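PDB 3TCR: molybdopterin biosynthesis protein from Mycobacterium abscessus, which probably binds molybdopterin and takes part in the biosynthesis of the molybdenum cofactor. Local coordinates for residues A[43-48]-A[77-82]; A[54-59]-A[83-88]; A[103-108]-A[163-168]; A[123-128]-A[155-160]; A[146-151]-A[173-178]. One frame throughout, in Å; residues are numbered along the deposited sequence.

Contact 1: residues A[43-48]-A[77-82]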
# COMPACT_ATOMS: atom_id res chain seq x y z
N VAL A 43 14.11 -22.75 -12.07
CA VAL A 43 12.90 -22.35 -11.35
C VAL A 43 11.72 -22.04 -12.29
O VAL A 43 10.55 -22.33 -11.99
CB VAL A 43 13.15 -21.12 -10.49
CG1 VAL A 43 11.81 -20.59 -9.98
CG2 VAL A 43 14.14 -21.44 -9.38
N GLY A 44 12.01 -21.47 -13.45
CA GLY A 44 10.97 -21.10 -14.39
C GLY A 44 11.55 -20.25 -15.49
O GLY A 44 12.77 -20.05 -15.54
N ARG A 45 10.67 -19.79 -16.38
CA ARG A 45 11.03 -18.96 -17.51
C ARG A 45 10.69 -17.48 -17.21
O ARG A 45 9.67 -17.18 -16.60
CB ARG A 45 10.24 -19.44 -18.72
CG ARG A 45 10.72 -20.79 -19.27
CD ARG A 45 9.65 -21.47 -20.14
NE ARG A 45 9.23 -20.62 -21.24
CZ ARG A 45 7.97 -20.37 -21.64
NH1 ARG A 45 6.90 -20.89 -21.04
NH2 ARG A 45 7.78 -19.57 -22.67
N SER A 46 11.54 -16.58 -17.67
CA SER A 46 11.38 -15.15 -17.46
C SER A 46 11.55 -14.32 -18.72
O SER A 46 12.20 -14.75 -19.67
CB SER A 46 12.38 -14.65 -16.41
OG SER A 46 13.71 -14.92 -16.83
N LEU A 47 10.95 -13.13 -18.71
CA LEU A 47 11.14 -12.13 -19.76
C LEU A 47 11.34 -10.74 -19.15
O LEU A 47 10.68 -10.37 -18.19
CB LEU A 47 9.94 -12.09 -20.70
CG LEU A 47 10.01 -11.11 -21.91
CD1 LEU A 47 10.61 -11.81 -23.12
CD2 LEU A 47 8.63 -10.62 -22.26
N VAL A 48 12.26 -9.99 -19.72
CA VAL A 48 12.53 -8.64 -19.33
C VAL A 48 12.00 -7.68 -20.36
O VAL A 48 12.27 -7.82 -21.57
CB VAL A 48 14.05 -8.41 -19.21
CG1 VAL A 48 14.34 -7.00 -18.67
CG2 VAL A 48 14.64 -9.48 -18.31
N VAL A 77 15.47 -19.25 -16.49
CA VAL A 77 15.84 -19.12 -17.88
C VAL A 77 15.31 -17.76 -18.30
O VAL A 77 14.17 -17.38 -17.96
CB VAL A 77 15.18 -20.24 -18.73
CG1 VAL A 77 15.32 -19.97 -20.23
CG2 VAL A 77 15.81 -21.59 -18.36
N VAL A 78 16.13 -17.02 -19.04
CA VAL A 78 15.73 -15.73 -19.59
C VAL A 78 15.38 -15.95 -21.05
O VAL A 78 16.25 -16.12 -21.89
CB VAL A 78 16.86 -14.68 -19.41
CG1 VAL A 78 16.43 -13.32 -19.94
CG2 VAL A 78 17.27 -14.60 -17.92
N ASP A 79 14.09 -15.96 -21.36
CA ASP A 79 13.63 -16.25 -22.72
C ASP A 79 14.04 -15.15 -23.67
O ASP A 79 14.25 -15.42 -24.85
CB ASP A 79 12.09 -16.42 -22.78
CG ASP A 79 11.62 -17.78 -22.26
OD1 ASP A 79 12.49 -18.64 -21.96
OD2 ASP A 79 10.39 -17.98 -22.15
N GLY A 80 14.17 -13.92 -23.18
CA GLY A 80 14.42 -12.77 -24.06
C GLY A 80 14.29 -11.44 -23.36
O GLY A 80 13.92 -11.38 -22.17
N VAL A 81 14.57 -10.38 -24.09
CA VAL A 81 14.47 -9.00 -23.63
C VAL A 81 13.69 -8.27 -24.72
O VAL A 81 13.92 -8.49 -25.91
CB VAL A 81 15.88 -8.35 -23.43
CG1 VAL A 81 15.81 -6.86 -23.03
CG2 VAL A 81 16.66 -9.10 -22.37
N VAL A 82 12.72 -7.44 -24.32
CA VAL A 82 11.95 -6.62 -25.22
C VAL A 82 12.19 -5.18 -24.83
O VAL A 82 12.20 -4.86 -23.63
CB VAL A 82 10.42 -6.95 -25.11
CG1 VAL A 82 9.61 -6.04 -26.05
CG2 VAL A 82 10.14 -8.41 -25.48

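Contact 2: residues A[54-59]-A[83-88]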
# COMPACT_ATOMS: atom_id res chain seq x y z
N ARG A 54 14.56 6.31 -24.86
CA ARG A 54 15.90 6.42 -25.43
C ARG A 54 16.45 5.09 -25.87
O ARG A 54 17.02 4.99 -26.97
CB ARG A 54 16.86 7.07 -24.43
CG ARG A 54 16.67 8.56 -24.33
CD ARG A 54 17.49 9.12 -23.18
NE ARG A 54 17.02 10.43 -22.76
CZ ARG A 54 17.54 11.13 -21.75
NH1 ARG A 54 18.58 10.65 -21.06
NH2 ARG A 54 17.05 12.32 -21.44
N THR A 55 16.29 4.06 -25.04
CA THR A 55 16.70 2.71 -25.44
C THR A 55 15.92 2.26 -26.68
O THR A 55 16.47 1.62 -27.54
CB THR A 55 16.53 1.66 -24.31
OG1 THR A 55 17.14 2.14 -23.12
CG2 THR A 55 17.20 0.35 -24.69
N ALA A 56 14.63 2.60 -26.77
CA ALA A 56 13.83 2.20 -27.94
C ALA A 56 14.29 2.90 -29.24
O ALA A 56 13.88 2.48 -30.30
CB ALA A 56 12.34 2.43 -27.69
N HIS A 57 15.13 3.94 -29.15
CA HIS A 57 15.68 4.66 -30.34
C HIS A 57 17.19 4.53 -30.49
O HIS A 57 17.81 5.30 -31.19
CB HIS A 57 15.28 6.15 -30.34
CG HIS A 57 13.78 6.39 -30.14
ND1 HIS A 57 13.29 7.21 -29.18
CD2 HIS A 57 12.67 5.86 -30.81
CE1 HIS A 57 11.93 7.21 -29.23
NE2 HIS A 57 11.55 6.39 -30.23
N GLY A 58 17.80 3.56 -29.81
CA GLY A 58 19.19 3.21 -30.07
C GLY A 58 20.20 3.47 -28.99
O GLY A 58 21.37 3.11 -29.15
N ASP A 59 19.80 4.10 -27.87
CA ASP A 59 20.76 4.33 -26.79
C ASP A 59 21.09 3.03 -26.13
O ASP A 59 20.32 2.09 -26.13
CB ASP A 59 20.26 5.33 -25.72
CG ASP A 59 20.43 6.79 -26.13
OD1 ASP A 59 20.22 7.68 -25.29
OD2 ASP A 59 20.77 7.04 -27.31
N VAL A 83 12.43 -4.31 -25.81
CA VAL A 83 12.53 -2.88 -25.57
C VAL A 83 11.28 -2.18 -26.12
O VAL A 83 10.90 -2.41 -27.24
CB VAL A 83 13.78 -2.26 -26.24
CG1 VAL A 83 13.83 -0.74 -25.94
CG2 VAL A 83 15.06 -2.93 -25.72
N VAL A 84 10.63 -1.35 -25.30
CA VAL A 84 9.50 -0.58 -25.75
C VAL A 84 9.66 0.86 -25.26
O VAL A 84 10.43 1.15 -24.33
CB VAL A 84 8.15 -1.12 -25.16
CG1 VAL A 84 7.84 -2.53 -25.66
CG2 VAL A 84 8.16 -1.06 -23.64
N GLU A 85 8.91 1.75 -25.91
CA GLU A 85 8.79 3.13 -25.50
C GLU A 85 7.88 3.24 -24.30
O GLU A 85 7.17 2.29 -23.97
CB GLU A 85 8.16 3.96 -26.64
CG GLU A 85 9.02 4.05 -27.89
CD GLU A 85 8.31 4.71 -29.09
OE1 GLU A 85 7.13 4.41 -29.36
OE2 GLU A 85 8.95 5.49 -29.79
N ASN A 86 7.84 4.43 -23.71
CA ASN A 86 6.86 4.77 -22.68
C ASN A 86 5.55 5.04 -23.31
O ASN A 86 5.14 6.20 -23.47
CB ASN A 86 7.30 6.01 -21.87
CG ASN A 86 7.89 5.64 -20.54
OD1 ASN A 86 7.20 5.07 -19.68
ND2 ASN A 86 9.18 5.87 -20.39
N ASP A 87 4.88 3.95 -23.63
CA ASP A 87 3.71 3.95 -24.44
C ASP A 87 2.86 2.79 -23.97
O ASP A 87 3.26 1.61 -24.09
CB ASP A 87 4.08 3.75 -25.90
CG ASP A 87 2.87 3.70 -26.80
OD1 ASP A 87 2.51 4.77 -27.32
OD2 ASP A 87 2.25 2.62 -26.95
N LEU A 88 1.68 3.14 -23.48
CA LEU A 88 0.78 2.20 -22.87
C LEU A 88 0.49 0.94 -23.71
O LEU A 88 0.65 -0.17 -23.21
CB LEU A 88 -0.51 2.93 -22.48
CG LEU A 88 -1.41 2.09 -21.58
CD1 LEU A 88 -1.93 2.96 -20.42
CD2 LEU A 88 -2.53 1.42 -22.42

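Contact 3: residues A[103-108]-A[163-168]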
# COMPACT_ATOMS: atom_id res chain seq x y z
N VAL A 103 4.93 -17.43 -20.01
CA VAL A 103 6.10 -17.06 -19.24
C VAL A 103 5.77 -16.98 -17.72
O VAL A 103 4.72 -16.49 -17.33
CB VAL A 103 6.67 -15.72 -19.76
CG1 VAL A 103 7.79 -15.20 -18.85
CG2 VAL A 103 7.13 -15.84 -21.23
N ASP A 104 6.68 -17.44 -16.87
CA ASP A 104 6.43 -17.44 -15.41
C ASP A 104 6.66 -16.10 -14.72
O ASP A 104 5.92 -15.75 -13.79
CB ASP A 104 7.30 -18.49 -14.73
CG ASP A 104 7.06 -19.89 -15.31
OD1 ASP A 104 5.95 -20.43 -15.15
OD2 ASP A 104 7.97 -20.43 -15.96
N LEU A 105 7.67 -15.36 -15.16
CA LEU A 105 8.02 -14.05 -14.59
C LEU A 105 8.35 -13.02 -15.65
O LEU A 105 9.19 -13.25 -16.50
CB LEU A 105 9.22 -14.20 -13.66
CG LEU A 105 9.77 -12.94 -13.03
CD1 LEU A 105 8.74 -12.24 -12.16
CD2 LEU A 105 11.05 -13.34 -12.27
N VAL A 106 7.67 -11.89 -15.59
CA VAL A 106 8.00 -10.73 -16.40
C VAL A 106 8.40 -9.61 -15.45
O VAL A 106 7.63 -9.26 -14.54
CB VAL A 106 6.79 -10.28 -17.23
CG1 VAL A 106 7.05 -8.93 -17.86
CG2 VAL A 106 6.39 -11.34 -18.26
N VAL A 107 9.63 -9.10 -15.61
CA VAL A 107 10.11 -7.92 -14.92
C VAL A 107 10.19 -6.79 -15.94
O VAL A 107 10.87 -6.93 -16.98
CB VAL A 107 11.52 -8.18 -14.37
CG1 VAL A 107 12.11 -6.94 -13.66
CG2 VAL A 107 11.51 -9.42 -13.45
N THR A 108 9.46 -5.70 -15.69
CA THR A 108 9.54 -4.50 -16.51
C THR A 108 10.46 -3.56 -15.74
O THR A 108 10.42 -3.55 -14.50
CB THR A 108 8.16 -3.81 -16.73
OG1 THR A 108 7.70 -3.19 -15.51
CG2 THR A 108 7.10 -4.79 -17.20
N SER A 163 -0.97 -16.97 -16.25
CA SER A 163 -0.05 -17.80 -15.44
C SER A 163 1.26 -17.07 -15.13
O SER A 163 2.20 -17.70 -14.61
CB SER A 163 0.27 -19.12 -16.14
OG SER A 163 1.13 -18.96 -17.27
N THR A 164 1.29 -15.76 -15.40
CA THR A 164 2.50 -14.96 -15.30
C THR A 164 2.52 -14.01 -14.10
O THR A 164 1.55 -13.26 -13.84
CB THR A 164 2.67 -14.15 -16.60
OG1 THR A 164 2.59 -15.05 -17.72
CG2 THR A 164 4.01 -13.39 -16.64
N LEU A 165 3.61 -14.04 -13.34
CA LEU A 165 3.89 -13.02 -12.35
C LEU A 165 4.56 -11.81 -13.07
O LEU A 165 5.53 -11.99 -13.77
CB LEU A 165 4.79 -13.57 -11.23
CG LEU A 165 5.27 -12.64 -10.11
CD1 LEU A 165 4.10 -12.02 -9.36
CD2 LEU A 165 6.25 -13.40 -9.19
N VAL A 166 3.97 -10.62 -12.90
CA VAL A 166 4.40 -9.38 -13.53
C VAL A 166 4.76 -8.38 -12.43
O VAL A 166 3.95 -8.11 -11.54
CB VAL A 166 3.30 -8.79 -14.44
CG1 VAL A 166 3.85 -7.58 -15.21
CG2 VAL A 166 2.74 -9.87 -15.39
N VAL A 167 5.98 -7.83 -12.51
CA VAL A 167 6.49 -6.88 -11.53
C VAL A 167 7.21 -5.70 -12.20
O VAL A 167 8.15 -5.89 -13.00
CB VAL A 167 7.47 -7.59 -10.55
CG1 VAL A 167 7.91 -6.65 -9.41
CG2 VAL A 167 6.84 -8.91 -10.00
N ASN A 168 6.76 -4.49 -11.90
CA ASN A 168 7.43 -3.26 -12.34
C ASN A 168 8.56 -2.84 -11.40
O ASN A 168 8.34 -2.69 -10.17
CB ASN A 168 6.46 -2.07 -12.32
CG ASN A 168 5.21 -2.25 -13.18
OD1 ASN A 168 4.15 -1.71 -12.80
ND2 ASN A 168 5.34 -2.90 -14.35
O HOH W 1 3.97 -17.65 -12.70
O HOH W 2 3.57 -20.03 -16.40

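Contact 4: residues A[123-128]-A[155-160]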
# COMPACT_ATOMS: atom_id res chain seq x y z
N ALA A 123 -0.08 0.93 -17.52
CA ALA A 123 -0.14 -0.11 -18.57
C ALA A 123 -0.35 -1.49 -17.95
O ALA A 123 -1.06 -2.33 -18.51
CB ALA A 123 1.09 -0.11 -19.46
N THR A 124 0.29 -1.71 -16.80
CA THR A 124 0.30 -3.01 -16.12
C THR A 124 -0.97 -3.35 -15.33
O THR A 124 -1.50 -4.44 -15.48
CB THR A 124 1.56 -3.12 -15.23
OG1 THR A 124 2.70 -2.92 -16.06
CG2 THR A 124 1.67 -4.51 -14.51
N GLN A 125 -1.41 -2.43 -14.48
CA GLN A 125 -2.54 -2.65 -13.57
C GLN A 125 -3.78 -3.28 -14.25
O GLN A 125 -4.32 -4.26 -13.72
CB GLN A 125 -2.92 -1.34 -12.85
CG GLN A 125 -4.04 -1.48 -11.78
CD GLN A 125 -3.58 -2.25 -10.55
OE1 GLN A 125 -2.40 -2.20 -10.18
NE2 GLN A 125 -4.51 -2.99 -9.92
N PRO A 126 -4.22 -2.76 -15.42
CA PRO A 126 -5.43 -3.38 -16.02
C PRO A 126 -5.28 -4.81 -16.50
O PRO A 126 -6.29 -5.48 -16.78
CB PRO A 126 -5.79 -2.45 -17.21
CG PRO A 126 -4.95 -1.21 -17.02
CD PRO A 126 -3.77 -1.57 -16.14
N LEU A 127 -4.06 -5.28 -16.62
CA LEU A 127 -3.79 -6.67 -17.06
C LEU A 127 -3.79 -7.66 -15.90
O LEU A 127 -3.70 -8.88 -16.12
CB LEU A 127 -2.42 -6.75 -17.75
CG LEU A 127 -2.14 -5.74 -18.87
CD1 LEU A 127 -0.73 -5.99 -19.39
CD2 LEU A 127 -3.20 -5.87 -19.95
N LEU A 128 -3.80 -7.15 -14.67
CA LEU A 128 -3.62 -8.02 -13.50
C LEU A 128 -4.94 -8.68 -13.12
O LEU A 128 -5.92 -7.98 -12.95
CB LEU A 128 -3.07 -7.20 -12.33
CG LEU A 128 -1.69 -6.56 -12.55
CD1 LEU A 128 -1.19 -5.81 -11.30
CD2 LEU A 128 -0.66 -7.59 -13.00
N ARG A 155 6.24 4.03 -8.63
CA ARG A 155 4.80 3.76 -8.74
C ARG A 155 4.51 2.32 -9.23
O ARG A 155 3.36 1.95 -9.55
CB ARG A 155 4.14 4.80 -9.62
CG ARG A 155 4.25 6.21 -9.06
CD ARG A 155 3.43 7.23 -9.85
NE ARG A 155 3.80 7.16 -11.23
CZ ARG A 155 3.10 6.62 -12.22
NH1 ARG A 155 1.89 6.11 -12.03
NH2 ARG A 155 3.63 6.59 -13.43
N GLY A 156 5.55 1.49 -9.29
CA GLY A 156 5.43 0.15 -9.83
C GLY A 156 4.33 -0.65 -9.15
O GLY A 156 4.07 -0.48 -7.94
N VAL A 157 3.62 -1.48 -9.91
CA VAL A 157 2.70 -2.46 -9.35
C VAL A 157 3.22 -3.87 -9.60
O VAL A 157 4.25 -4.07 -10.29
CB VAL A 157 1.29 -2.31 -9.96
CG1 VAL A 157 0.73 -0.90 -9.73
CG2 VAL A 157 1.31 -2.67 -11.44
N ALA A 158 2.51 -4.85 -9.05
CA ALA A 158 2.86 -6.25 -9.17
C ALA A 158 1.62 -7.12 -9.05
O ALA A 158 0.69 -6.79 -8.30
CB ALA A 158 3.89 -6.66 -8.12
N GLY A 159 1.62 -8.24 -9.75
CA GLY A 159 0.47 -9.14 -9.72
C GLY A 159 0.58 -10.31 -10.67
O GLY A 159 1.64 -10.51 -11.30
N ILE A 160 -0.52 -11.10 -10.76
CA ILE A 160 -0.59 -12.28 -11.62
C ILE A 160 -1.48 -11.90 -12.78
O ILE A 160 -2.58 -11.37 -12.58
CB ILE A 160 -1.22 -13.50 -10.92
CG1 ILE A 160 -0.42 -13.93 -9.68
CG2 ILE A 160 -1.37 -14.70 -11.87
CD1 ILE A 160 1.02 -14.32 -9.98

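Contact 5: residues A[146-151]-A[173-178]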
# COMPACT_ATOMS: atom_id res chain seq x y z
N ALA A 146 17.48 1.53 1.58
CA ALA A 146 18.81 1.59 0.91
C ALA A 146 19.19 2.99 0.38
O ALA A 146 20.27 3.17 -0.16
CB ALA A 146 18.88 0.58 -0.21
N GLY A 147 18.31 3.97 0.54
CA GLY A 147 18.57 5.31 0.01
C GLY A 147 18.47 5.40 -1.50
O GLY A 147 18.99 6.33 -2.09
N VAL A 148 17.77 4.47 -2.15
CA VAL A 148 17.56 4.54 -3.59
C VAL A 148 16.18 5.17 -3.85
O VAL A 148 15.12 4.48 -3.86
CB VAL A 148 17.66 3.17 -4.27
CG1 VAL A 148 17.49 3.31 -5.77
CG2 VAL A 148 18.98 2.45 -3.90
N THR A 149 16.21 6.49 -4.02
CA THR A 149 15.00 7.33 -4.07
C THR A 149 14.01 6.90 -5.12
O THR A 149 12.81 6.84 -4.86
CB THR A 149 15.40 8.79 -4.35
OG1 THR A 149 16.31 9.24 -3.33
CG2 THR A 149 14.13 9.74 -4.40
N GLU A 150 14.50 6.62 -6.33
CA GLU A 150 13.64 6.24 -7.44
C GLU A 150 12.95 4.89 -7.17
O GLU A 150 11.93 4.59 -7.78
CB GLU A 150 14.38 6.24 -8.77
CG GLU A 150 15.51 5.21 -8.90
CD GLU A 150 16.88 5.72 -8.41
OE1 GLU A 150 16.94 6.75 -7.68
OE2 GLU A 150 17.90 5.06 -8.76
N ALA A 151 13.51 4.09 -6.26
CA ALA A 151 12.91 2.82 -5.82
C ALA A 151 11.87 3.05 -4.68
O ALA A 151 10.75 2.54 -4.74
CB ALA A 151 13.98 1.81 -5.42
N ARG A 173 20.25 1.38 -12.45
CA ARG A 173 21.01 0.23 -11.97
C ARG A 173 20.81 -0.00 -10.48
O ARG A 173 20.70 -1.15 -10.05
CB ARG A 173 22.52 0.36 -12.28
CG ARG A 173 22.85 0.13 -13.76
CD ARG A 173 24.33 0.32 -14.09
NE ARG A 173 25.13 -0.76 -13.52
CZ ARG A 173 25.33 -1.96 -14.07
NH1 ARG A 173 24.77 -2.29 -15.24
NH2 ARG A 173 26.09 -2.85 -13.43
N ALA A 174 20.75 1.07 -9.70
CA ALA A 174 20.63 0.94 -8.25
C ALA A 174 19.26 0.33 -7.90
O ALA A 174 19.18 -0.53 -7.04
CB ALA A 174 20.81 2.29 -7.57
N ALA A 175 18.21 0.78 -8.60
CA ALA A 175 16.85 0.26 -8.41
C ALA A 175 16.76 -1.19 -8.84
O ALA A 175 16.16 -1.99 -8.15
CB ALA A 175 15.78 1.13 -9.15
N VAL A 176 17.37 -1.55 -9.96
CA VAL A 176 17.35 -2.96 -10.42
C VAL A 176 18.09 -3.87 -9.43
O VAL A 176 17.62 -4.98 -9.13
CB VAL A 176 18.00 -3.13 -11.81
CG1 VAL A 176 18.39 -4.57 -12.03
CG2 VAL A 176 17.07 -2.60 -12.90
N ARG A 177 19.20 -3.38 -8.89
CA ARG A 177 19.96 -4.16 -7.92
C ARG A 177 19.14 -4.45 -6.67
O ARG A 177 19.02 -5.59 -6.24
CB ARG A 177 21.28 -3.45 -7.53
CG ARG A 177 22.49 -4.21 -8.01
CD ARG A 177 23.80 -3.45 -7.79
NE ARG A 177 24.70 -3.58 -8.95
CZ ARG A 177 25.23 -4.74 -9.34
NH1 ARG A 177 24.95 -5.86 -8.68
NH2 ARG A 177 26.05 -4.78 -10.38
N ASP A 178 18.61 -3.39 -6.08
CA ASP A 178 17.86 -3.53 -4.84
C ASP A 178 16.49 -4.23 -5.06
O ASP A 178 16.14 -5.11 -4.32
CB ASP A 178 17.71 -2.18 -4.15
CG ASP A 178 17.17 -2.33 -2.74
OD1 ASP A 178 17.98 -2.69 -1.87
OD2 ASP A 178 15.96 -2.10 -2.52

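Contact 1: residues A[43-48]-A[77-82]
Segments 43-48 and 77-82 pair as parallel neighbouring strands, splayed by 33°, with backbone bonds that begin at Val77 N to Gly44 O and end at Val82 N to Val48 O (2.8 Å). Two partners grip Val77 O: Ser46 N, and Ser46 OG at 2.7 Å, the hydroxyl approaching from above the carbonyl plane. With chi1 at 59°, OG sits between its own backbone N and carbonyl carbon, within range of that oxygen, and a small polar residue can thus be buried here beside Leu71 with its hydroxyl satisfied. The strands are the first and second of a beta-alpha-beta unit whose connecting helix, 64-73, packs on the face carrying Ser46, Val48 and Val78. Between the pairs Ser46-Val78 and Val48-Val81, strand 77-82 carries one extra residue, a beta bulge at Asp79-Gly80. Gly80 leaves room for Leu47 CD1, which comes within 3.5 Å of Gly80 O. On the same side as Leu47, Asp79 OD2 takes weak, bent bonds from Arg45 NE (3.0 Å) and NH2 (3.1 Å), the guanidinium and carboxylate planes standing 32° apart in a salt bridge. NH2 also bonds Gly101 O, which helps to fix the rotation of the guanidinium.

Contact 2: residues A[54-59]-A[83-88]
Val83 and Ala56 form the close-packed half of this contact, where the end of strand 76-84 meets the loop that leaves strand 44-51. The CG1 branch of Val83 presses on the turn's backbone, 3.5 Å from Ala56 N, while Thr55 CG2 comes to 3.8 Å from the same methyl group, the two side chains crossing at about a right angle. Val83 CG1 gets there by standing opposite its backbone N, and the branched residue spreads its two methyls under Thr55. Ala56, whose single methyl suits so narrow a gap, touches Val83 CG1 and also Glu85 CG, 3.7 Å away. Residues 54-56 have helical backbone angles without a helix's regular bonding: Arg54 O accepts from His57 N and from Asp59 N on opposite faces of its plane, and Gly58 supplies the positive phi that lets the chain swing back. On the solvent side the contact thins to one polar link. His57 NE2 donates to Glu85 OE2 at 2.8 Å, with the N-H...O angle bent to 141°; the oxygen uses its anti lone pair and lies 22° out of the ring plane. Ring and carboxylate stand 79° apart. Farther along, Asp87 is the N-cap of helix 88-100, its OD2 bonding Glu90 N.

Contact 3: residues A[103-108]-A[163-168]
Thr164 and Val103 meet where two parallel strands, 105-108 and 164-168, begin to pair in exact step, Leu105 beside Leu165 and Thr108 beside Asn168. Thr164 can be traced outward. Its CB lies 3.2 Å from Val103 O; OG1 then donates to that same oxygen at 2.6 Å, in the carbonyl plane; and CG2, on the other branch, passes Val103 O at 3.3 Å and meets Val106 CG2 at 3.5 Å. A chi1 of -52° lets the hydroxyl bond the carbonyl while the methyl reaches the valine, which suits threonine to this buried place. At the same end of the pair, water 1 bridges the two segments by donating to Asp104 O and to Ser163 O (2.6 Å), while Asp104 OD2 turns away from strand 164-168 and accepts from Arg45 N of the neighbouring strand 44-51.

Leu105 and Leu165 lie side by side, pointing the same way, with Leu105 CD1 alongside Leu165 CD2 at 4.0 Å; with Val107 and Val167 they make a greasy face on which helices 133-145 and 173-196 rest. On the reverse face, Thr108 OG1 accepts from Asn168 ND2 at 2.6 Å. The same ND2 also bonds Thr124 OG1, and Asn168 OD1 accepts from Val157 N, so the amide is fixed at both ends and cannot easily flip. Strands joined directly although 54 residues separate the segments, buried between helices on both faces, are the core of the three-layer alpha-beta-alpha, Rossmann-like fold of molybdopterin-binding domains.

Contact 4: residues A[123-128]-A[155-160]
Leu128 spreads its two methyls over peptide planes of residues 158-160: CD1 sits above the plane of the Ala158 carbonyl, 3.8 Å from its C, and CD2 above that of Gly159, also 3.8 Å from its C. The other flat group, the amide of Gln125, presents its oxygen end, with OE1 3.4 Å from Val157 CG1, while its NE2 bonds Glu131. Here helix 120-124 and the 3-10 turn that follows it pack on strand 158-161, the antiparallel member of an otherwise largely parallel Rossmann-like sheet. Gly159 has no side chain, which is what allows Leu128 to settle so low on the backbone; a branched residue can then reach both peptides at once. Just before the strand, Val157 packs against the end of the helical segment. A chi1 of -58° turns CG1 toward Gln125 and leaves CG2 between the backbone N and carbonyl carbon, facing the helix and Leu128 CD1 at 4.0 Å. Thr124 OG1 bonds back to Ala120 O in its own helix, which leaves the threonine methyl for Val157: the two side chains slide past each other in opposite directions, CG2 to CG2 at 3.6 Å.

Contact 5: residues A[146-151]-A[173-178]
This is a small, mostly apolar contact, in which the residues linking two helices, 133-145 and 149-152, lean on the first turns of the long helix 173-196. Val148 makes the central touch: its CG1 rests on Ala174 CB at 3.9 Å and on the backbone N of Ala175, also at 3.9 Å, while CG2 reaches the same alanine methyl at 4.1 Å. Chi1 of -178° sets CG1 opposite the backbone N and so turns both methyls onto the helix. Alanines suit the other side, since at Ala174 and Ala175 a single methyl lets the link come close; Ala151 CB meets Ala175 CB at 4.2 Å. Ahead of Val148, Gly147 closes helix 133-145 in a Schellman motif, its positive phi turning the chain, and Val148 takes the N-cap position of the next helix. Toward the edges the partners become polar. Glu150 lays its CG on Ala175 CB at 4.1 Å and sends OE2 to Ser172 OG, which also accepts from Ala175 N, so one serine hydroxyl joins Glu150 to the first turn of the long helix. Asp178 OD1 merely touches Ala146 CB at 3.8 Å, and OD2 bonds Ser142 OG, tying the long helix to 133-145. Val176 points elsewhere, onto Leu66 and Val67 of helix 64-73, so the beginning of helix 173-196 is wedged between that helix and the 146-151 link.

In the fold
Contacts 1 to 4 all reach one mixed sheet, ordered 76-84, 44-51, 105-109, 164-169, 158-161 and 130-131, while contact 5 joins helices outside it. Contacts 1 and 3, with centres 9 Å apart, lie side by side and are linked through Arg45 and Leu47 to Asp104 and Leu105; contact 4, its centre 10 Å from that of contact 3, continues across the sheet through Gly159 and Val166. Contact 2 uses the far end of the same strand 76-84 as contact 1, their centres 19 Å apart. Along the chain contacts 1 and 2 come first and interleave, whereas contact 4 falls between the two strands of contact 3, and contact 5 alternates with both. The early strands thus pair with each other, and later strands are added at one side of the sheet, making one compact domain.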